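PDB 3W9A: putative uncharacterized protein from Coprinopsis cinerea, which is a glycoside hydrolase family 131 enzyme whose beta-jelly-roll catalytic domain probably cleaves beta-glucans. Local coordinates for residues Asn10-Thr13 with Asp17-Arg20; Tyr30-Tyr33 with Pro39-Arg42; Pro48-Pro53 with Gly61-Ile66. One frame throughout, in Å; residues are numbered along the deposited sequence.

Interaction 1. Residues Asn10-Thr13 with Asp17-Arg20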
loop_
_atom_site.group_PDB
_atom_site.type_symbol
_atom_site.label_atom_id
_atom_site.label_comp_id
_atom_site.label_asym_id
_atom_site.label_seq_id
_atom_site.Cartn_x
_atom_site.Cartn_y
_atom_site.Cartn_z
ATOM N N ASN A 10 -0.405 15.070 1.428
ATOM C CA ASN A 10 -0.248 16.457 1.904
ATOM C C ASN A 10 -1.577 17.237 1.916
ATOM O O ASN A 10 -1.744 18.127 2.723
ATOM C CB ASN A 10 0.798 17.230 1.094
ATOM C CG ASN A 10 2.210 16.782 1.373
ATOM O OD1 ASN A 10 2.470 16.064 2.346
ATOM N ND2 ASN A 10 3.145 17.205 0.508
ATOM N N ASN A 11 -2.506 16.909 1.025
ATOM C CA ASN A 11 -3.783 17.626 0.958
ATOM C C ASN A 11 -4.861 16.941 1.768
ATOM O O ASN A 11 -5.983 17.422 1.832
ATOM C CB ASN A 11 -4.251 17.771 -0.488
ATOM C CG ASN A 11 -3.415 18.757 -1.264
ATOM O OD1 ASN A 11 -2.511 19.389 -0.720
ATOM N ND2 ASN A 11 -3.708 18.893 -2.549
ATOM N N TYR A 12 -4.514 15.820 2.393
ATOM C CA TYR A 12 -5.477 15.084 3.201
ATOM C C TYR A 12 -5.141 15.336 4.654
ATOM O O TYR A 12 -4.236 14.716 5.198
ATOM C CB TYR A 12 -5.478 13.588 2.839
ATOM C CG TYR A 12 -6.059 13.331 1.468
ATOM C CD1 TYR A 12 -7.418 13.038 1.297
ATOM C CD2 TYR A 12 -5.261 13.416 0.330
ATOM C CE1 TYR A 12 -7.944 12.794 0.027
ATOM C CE2 TYR A 12 -5.783 13.188 -0.933
ATOM C CZ TYR A 12 -7.113 12.883 -1.090
ATOM O OH TYR A 12 -7.597 12.675 -2.376
ATOM N N THR A 13 -5.886 16.258 5.264
ATOM C CA THR A 13 -5.570 16.775 6.607
ATOM C C THR A 13 -6.414 16.155 7.717
ATOM O O THR A 13 -5.958 16.083 8.851
ATOM C CB THR A 13 -5.752 18.310 6.666
ATOM O OG1 THR A 13 -4.869 18.910 5.713
ATOM C CG2 THR A 13 -5.426 18.869 8.069
ATOM N N ASP A 17 -11.618 14.662 4.752
ATOM C CA ASP A 17 -11.049 14.983 3.446
ATOM C C ASP A 17 -11.238 13.837 2.447
ATOM O O ASP A 17 -11.491 14.077 1.275
ATOM C CB ASP A 17 -9.568 15.408 3.552
ATOM C CG ASP A 17 -9.390 16.828 4.104
ATOM O OD1 ASP A 17 -10.327 17.651 3.988
ATOM O OD2 ASP A 17 -8.319 17.120 4.673
ATOM N N PHE A 18 -11.180 12.594 2.907
ATOM C CA PHE A 18 -11.430 11.460 2.017
ATOM C C PHE A 18 -12.917 11.374 1.575
ATOM O O PHE A 18 -13.219 10.862 0.495
ATOM C CB PHE A 18 -10.989 10.156 2.675
ATOM C CG PHE A 18 -9.501 9.996 2.780
ATOM C CD1 PHE A 18 -8.733 9.718 1.652
ATOM C CD2 PHE A 18 -8.869 10.095 4.010
ATOM C CE1 PHE A 18 -7.360 9.548 1.752
ATOM C CE2 PHE A 18 -7.504 9.922 4.119
ATOM C CZ PHE A 18 -6.745 9.644 2.997
ATOM N N ASP A 19 -13.822 11.906 2.392
ATOM C CA ASP A 19 -15.266 11.902 2.096
ATOM C C ASP A 19 -15.685 12.863 0.977
ATOM O O ASP A 19 -16.813 12.810 0.516
ATOM C CB ASP A 19 -16.091 12.204 3.361
ATOM C CG ASP A 19 -15.911 11.145 4.456
ATOM O OD1 ASP A 19 -15.660 9.964 4.122
ATOM O OD2 ASP A 19 -16.010 11.479 5.651
ATOM N N ARG A 20 -14.809 13.762 0.553
ATOM C CA ARG A 20 -15.154 14.666 -0.552
ATOM C C ARG A 20 -15.380 13.898 -1.844
ATOM O O ARG A 20 -16.188 14.282 -2.661
ATOM C CB ARG A 20 -14.067 15.715 -0.775
ATOM C CG ARG A 20 -14.099 16.859 0.228
ATOM C CD ARG A 20 -13.305 18.052 -0.288
ATOM N NE ARG A 20 -11.876 17.729 -0.375
ATOM C CZ ARG A 20 -10.979 17.948 0.591
ATOM N NH1 ARG A 20 -11.344 18.512 1.742
ATOM N NH2 ARG A 20 -9.703 17.599 0.408
#
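Y12 and D17 bring their backbones to 5.6 Å between CA atoms, where the loop 10-13 lies back against the end of the short helix 15-18. D17 answers with its carboxylate: OD2 accepts the amide N of T13 at 2.6 Å, the N-H...O angle being 155°. The oxygen uses its anti lone pair, the one turned away from OD1, and it also receives the amide of T14, so a single oxygen gathers two consecutive backbone N-H groups. D17 OD1 forms a salt bridge with R20 NH1 at 2.6 Å, though the hydrogen bond within it is weak. One acid thus divides its two oxygens between backbone and guanidinium. Beneath this polar layer the Y12 and F18 rings form an offset stack, centroids 4.5 Å apart and planes 20° from parallel, with Y12 CD1 placed over the F18 face, 3.5 Å from F18 CE1. With CG of Y12 beside its own backbone N (chi1 -70°), the ring runs across the F18 side chain, and its hydroxyl reaches the amide of T29. An aspartate in the first turn collecting the amides that lead into helix 15-18 resembles the side-chain half of a capping box, here with the aromatic pair set against L44 and L46 of strand 44-47.

Interaction 2. Residues Tyr30-Tyr33 with Pro39-Arg42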
loop_
_atom_site.group_PDB
_atom_site.type_symbol
_atom_site.label_atom_id
_atom_site.label_comp_id
_atom_site.label_asym_id
_atom_site.label_seq_id
_atom_site.Cartn_x
_atom_site.Cartn_y
_atom_site.Cartn_z
ATOM N N TYR A 30 -7.629 9.935 -4.557
ATOM C CA TYR A 30 -7.993 8.624 -4.005
ATOM C C TYR A 30 -9.495 8.377 -4.021
ATOM O O TYR A 30 -10.269 9.214 -3.557
ATOM C CB TYR A 30 -7.536 8.534 -2.555
ATOM C CG TYR A 30 -6.061 8.315 -2.350
ATOM C CD1 TYR A 30 -5.505 7.045 -2.476
ATOM C CD2 TYR A 30 -5.225 9.354 -1.976
ATOM C CE1 TYR A 30 -4.145 6.829 -2.253
ATOM C CE2 TYR A 30 -3.867 9.135 -1.750
ATOM C CZ TYR A 30 -3.345 7.869 -1.884
ATOM O OH TYR A 30 -2.014 7.632 -1.669
ATOM N N GLN A 31 -9.885 7.204 -4.517
ATOM C CA GLN A 31 -11.270 6.740 -4.445
ATOM C C GLN A 31 -11.478 6.081 -3.090
ATOM O O GLN A 31 -10.647 5.306 -2.632
ATOM C CB GLN A 31 -11.579 5.746 -5.525
ATOM C CG GLN A 31 -11.163 6.173 -6.913
ATOM C CD GLN A 31 -11.604 5.211 -7.982
ATOM O OE1 GLN A 31 -11.700 4.007 -7.765
ATOM N NE2 GLN A 31 -11.835 5.735 -9.158
ATOM N N TRP A 32 -12.600 6.385 -2.463
ATOM C CA TRP A 32 -12.833 5.907 -1.112
ATOM C C TRP A 32 -14.263 5.353 -1.074
ATOM O O TRP A 32 -15.234 6.106 -0.940
ATOM C CB TRP A 32 -12.616 7.048 -0.145
ATOM C CG TRP A 32 -12.958 6.785 1.298
ATOM C CD1 TRP A 32 -13.664 7.596 2.118
ATOM C CD2 TRP A 32 -12.603 5.637 2.064
ATOM N NE1 TRP A 32 -13.773 7.033 3.362
ATOM C CE2 TRP A 32 -13.115 5.829 3.356
ATOM C CE3 TRP A 32 -11.859 4.476 1.790
ATOM C CZ2 TRP A 32 -12.942 4.900 4.372
ATOM C CZ3 TRP A 32 -11.670 3.550 2.821
ATOM C CH2 TRP A 32 -12.202 3.767 4.087
ATOM N N TYR A 33 -14.361 4.049 -1.302
ATOM C CA TYR A 33 -15.647 3.325 -1.269
ATOM C C TYR A 33 -15.543 1.905 -0.695
ATOM O O TYR A 33 -16.549 1.349 -0.318
ATOM C CB TYR A 33 -16.295 3.272 -2.658
ATOM C CG TYR A 33 -15.522 2.488 -3.696
ATOM C CD1 TYR A 33 -15.804 1.155 -3.946
ATOM C CD2 TYR A 33 -14.500 3.085 -4.418
ATOM C CE1 TYR A 33 -15.089 0.431 -4.903
ATOM C CE2 TYR A 33 -13.783 2.377 -5.374
ATOM C CZ TYR A 33 -14.068 1.051 -5.612
ATOM O OH TYR A 33 -13.332 0.364 -6.569
ATOM N N PRO A 39 -18.040 5.882 10.422
ATOM C CA PRO A 39 -17.439 7.139 9.951
ATOM C C PRO A 39 -16.035 6.877 9.423
ATOM O O PRO A 39 -15.388 5.911 9.852
ATOM C CB PRO A 39 -17.405 8.022 11.205
ATOM C CG PRO A 39 -17.485 7.073 12.355
ATOM C CD PRO A 39 -18.255 5.876 11.881
ATOM N N THR A 40 -15.574 7.708 8.490
ATOM C CA THR A 40 -14.269 7.487 7.885
ATOM C C THR A 40 -13.150 7.470 8.940
ATOM O O THR A 40 -12.198 6.670 8.857
ATOM C CB THR A 40 -14.022 8.506 6.768
ATOM O OG1 THR A 40 -14.929 8.215 5.715
ATOM C CG2 THR A 40 -12.590 8.415 6.228
ATOM N N SER A 41 -13.302 8.295 9.970
ATOM C CA SER A 41 -12.316 8.341 11.055
ATOM C C SER A 41 -12.163 7.024 11.863
ATOM O O SER A 41 -11.218 6.896 12.616
ATOM C CB SER A 41 -12.638 9.471 12.020
ATOM O OG SER A 41 -13.775 9.119 12.775
ATOM N N ARG A 42 -13.088 6.076 11.723
ATOM C CA ARG A 42 -12.897 4.728 12.276
ATOM C C ARG A 42 -11.842 3.922 11.470
ATOM O O ARG A 42 -11.213 3.000 12.003
ATOM C CB ARG A 42 -14.221 3.975 12.287
ATOM C CG ARG A 42 -14.196 2.670 13.062
ATOM C CD ARG A 42 -15.529 1.953 12.985
ATOM N NE ARG A 42 -16.606 2.757 13.544
ATOM C CZ ARG A 42 -17.892 2.425 13.490
ATOM N NH1 ARG A 42 -18.274 1.310 12.888
ATOM N NH2 ARG A 42 -18.804 3.222 14.037
#
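The indole of W32 meets T40 at its edge: OG1 lies almost exactly in the ring plane, 4° out of it, while K35 makes a cation-pi contact with the same ring system. In-plane placement is what a pyrrole N-H requires, and the bond from W32 NE1 to T40 OG1 is accordingly nearly straight, 2.9 Å long with an angle of 172°. The methyl of T40 sits beside this bond, its CG2 3.4 Å from W32 NE1. The indole extends from strand 30-34 with CG anti to the backbone N (chi1 174°), which sends the ring across to the loop 39-42. T40 OG1 has a second partner, D19 OD1; the hydroxyl, already accepting from the indole, probably donates to that carboxylate. A phenylalanine in place of W32 would probably leave T40 OG1 without its N-H donor and open a gap where the wider indole now fills the space. P39 O accepts R42 N at 3.0 Å, closing the turn that carries T40. Around this buried pair, W32 packs on T79 and L81 of strand 77-83 and on F18 of helix 15-18, while T40 rests on P15 of that same helix.

Interaction 3. Residues Pro48-Pro53 with Gly61-Ile66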
loop_
_atom_site.group_PDB
_atom_site.type_symbol
_atom_site.label_atom_id
_atom_site.label_comp_id
_atom_site.label_asym_id
_atom_site.label_seq_id
_atom_site.Cartn_x
_atom_site.Cartn_y
_atom_site.Cartn_z
ATOM N N PRO A 48 1.440 13.399 11.436
ATOM C CA PRO A 48 2.850 13.451 11.116
ATOM C C PRO A 48 3.638 12.233 11.599
ATOM O O PRO A 48 4.596 11.841 10.940
ATOM C CB PRO A 48 3.326 14.728 11.818
ATOM C CG PRO A 48 2.239 15.088 12.767
ATOM C CD PRO A 48 0.995 14.640 12.078
ATOM N N SER A 49 3.229 11.626 12.713
ATOM C CA SER A 49 3.921 10.443 13.219
ATOM C C SER A 49 3.577 9.178 12.431
ATOM O O SER A 49 4.134 8.100 12.682
ATOM C CB SER A 49 3.592 10.231 14.707
ATOM O OG SER A 49 2.238 9.883 14.894
ATOM N N TYR A 50 2.657 9.292 11.481
ATOM C CA TYR A 50 2.225 8.112 10.720
ATOM C C TYR A 50 3.064 7.898 9.456
ATOM O O TYR A 50 2.794 6.979 8.674
ATOM C CB TYR A 50 0.738 8.212 10.340
ATOM C CG TYR A 50 -0.245 8.297 11.497
ATOM C CD1 TYR A 50 0.133 8.023 12.817
ATOM C CD2 TYR A 50 -1.569 8.631 11.262
ATOM C CE1 TYR A 50 -0.786 8.089 13.857
ATOM C CE2 TYR A 50 -2.487 8.693 12.299
ATOM C CZ TYR A 50 -2.082 8.432 13.582
ATOM O OH TYR A 50 -2.995 8.504 14.574
ATOM N N LYS A 51 4.058 8.753 9.237
ATOM C CA LYS A 51 4.861 8.638 8.031
ATOM C C LYS A 51 6.250 8.124 8.326
ATOM O O LYS A 51 6.735 8.133 9.468
ATOM C CB LYS A 51 4.929 9.959 7.246
ATOM C CG LYS A 51 5.573 11.113 7.962
ATOM C CD LYS A 51 6.122 12.155 6.987
ATOM C CE LYS A 51 7.534 12.559 7.388
ATOM N NZ LYS A 51 7.921 13.881 6.826
ATOM N N ASN A 52 6.886 7.650 7.269
ATOM C CA ASN A 52 8.294 7.365 7.325
ATOM C C ASN A 52 9.012 8.703 7.472
ATOM O O ASN A 52 9.000 9.496 6.546
ATOM C CB ASN A 52 8.750 6.636 6.050
ATOM C CG ASN A 52 10.225 6.322 6.070
ATOM O OD1 ASN A 52 10.978 6.947 6.802
ATOM N ND2 ASN A 52 10.641 5.341 5.295
ATOM N N PRO A 53 9.649 8.952 8.634
ATOM C CA PRO A 53 10.292 10.255 8.833
ATOM C C PRO A 53 11.354 10.618 7.777
ATOM O O PRO A 53 11.596 11.791 7.550
ATOM C CB PRO A 53 10.911 10.131 10.239
ATOM C CG PRO A 53 11.079 8.673 10.458
ATOM C CD PRO A 53 9.955 8.007 9.736
ATOM N N GLY A 61 1.547 10.792 7.333
ATOM C CA GLY A 61 1.228 9.444 6.836
ATOM C C GLY A 61 -0.207 9.014 7.158
ATOM O O GLY A 61 -0.954 9.710 7.848
ATOM N N LEU A 62 -0.589 7.850 6.645
ATOM C CA LEU A 62 -1.931 7.329 6.810
ATOM C C LEU A 62 -1.924 6.125 7.722
ATOM O O LEU A 62 -1.176 5.172 7.483
ATOM C CB LEU A 62 -2.492 6.925 5.461
ATOM C CG LEU A 62 -3.891 6.323 5.452
ATOM C CD1 LEU A 62 -4.956 7.368 5.770
ATOM C CD2 LEU A 62 -4.161 5.712 4.091
ATOM N N LYS A 63 -2.731 6.172 8.776
ATOM C CA LYS A 63 -3.021 4.973 9.572
ATOM C C LYS A 63 -4.256 4.320 8.996
ATOM O O LYS A 63 -5.323 4.920 8.976
ATOM C CB LYS A 63 -3.294 5.315 11.041
ATOM C CG LYS A 63 -3.252 4.081 11.939
ATOM C CD LYS A 63 -4.001 4.201 13.270
ATOM C CE LYS A 63 -3.989 5.550 13.908
ATOM N NZ LYS A 63 -4.458 5.522 15.336
ATOM N N VAL A 64 -4.122 3.085 8.535
ATOM C CA VAL A 64 -5.248 2.345 7.968
ATOM C C VAL A 64 -5.722 1.413 9.053
ATOM O O VAL A 64 -4.955 0.599 9.511
ATOM C CB VAL A 64 -4.791 1.558 6.708
ATOM C CG1 VAL A 64 -5.807 0.503 6.310
ATOM C CG2 VAL A 64 -4.509 2.521 5.562
ATOM N N THR A 65 -6.984 1.526 9.465
ATOM C CA THR A 65 -7.522 0.648 10.501
ATOM C C THR A 65 -8.637 -0.261 9.977
ATOM O O THR A 65 -9.615 0.204 9.381
ATOM C CB THR A 65 -8.038 1.458 11.733
ATOM O OG1 THR A 65 -6.966 2.203 12.318
ATOM C CG2 THR A 65 -8.647 0.530 12.809
ATOM N N ILE A 66 -8.503 -1.556 10.249
ATOM C CA ILE A 66 -9.586 -2.510 10.050
ATOM C C ILE A 66 -10.128 -2.993 11.392
ATOM O O ILE A 66 -9.371 -3.287 12.319
ATOM C CB ILE A 66 -9.160 -3.701 9.167
ATOM C CG1 ILE A 66 -7.874 -4.351 9.700
ATOM C CG2 ILE A 66 -9.027 -3.245 7.715
ATOM C CD1 ILE A 66 -7.487 -5.663 9.050
HETATM O O HOH W 1 -6.187 7.437 15.293
#
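Y50 and K51 belong to the loop 48-53, part of the connection between the antiparallel strands 44-47 and 61-66 of the beta-jelly roll, and they lie against G61 and K63 at the start of strand 61-66, which runs between strands 44-47 and 213-224. At the root of the contact K51 and G61 have CA atoms 3.9 Å apart, an approach that depends on the absence of a side chain: a beta carbon on G61 would fall 2.0 Å from Y50 O. Instead, G61 CA points a hydrogen at Y50 O, 3.5 Å away. K51 adds its CB, 3.5 Å from G61 N, before its chain turns off to give NZ to the carbonyls of I55 and E58. Y50 supplies the larger surface. Y50 CB lies 3.4 Å from G61 O, which sits at the ring edge, and the phenol reaches forward along the strand to K63. There the lysine covers one ring face: K63 CB stands 4.0 Å from the Y50 centroid and 26° off the ring normal, a CH-pi contact. K63 starts out trans from its main-chain nitrogen (chi1 -166°), and a bend at chi3 brings the far end of the chain round to the phenol, with CE 3.2 Å from Y50 OH. Y216 of strand 213-224 meets the Y50 ring edge-to-face, which probably helps to fix its orientation. A water takes a hydrogen bond from K63 NZ at 2.6 Å and is linked only weakly to the Y50 hydroxyl. The chemistry is therefore split along the lysine: its aliphatic part lies against the aromatic ring, whereas NZ donates to a water, and the chain also touches D214. The positive charge near the phenol oxygen may polarise that hydroxyl, an effect the neighbouring acid D214 would probably lessen.

The three contacts follow one another in series from the N terminus, none nested in or crossing another. Interaction 1 closes the chain between the loop after strand 3-6 and helix 15-18. Interaction 2 then closes the loop that leaves strand 30-34, and interaction 3 closes the longer connection from strand 44-47 into strand 61-66. Interactions 1 and 2 adjoin directly, sharing the link between D19 and T40. F18 reaches L62 of interaction 3, and R42 O packs on T65 CB. Together they join helix 15-18 and three loops to both sheets: strand 30-34 lies in one, strands 44-47 and 61-66 in the other.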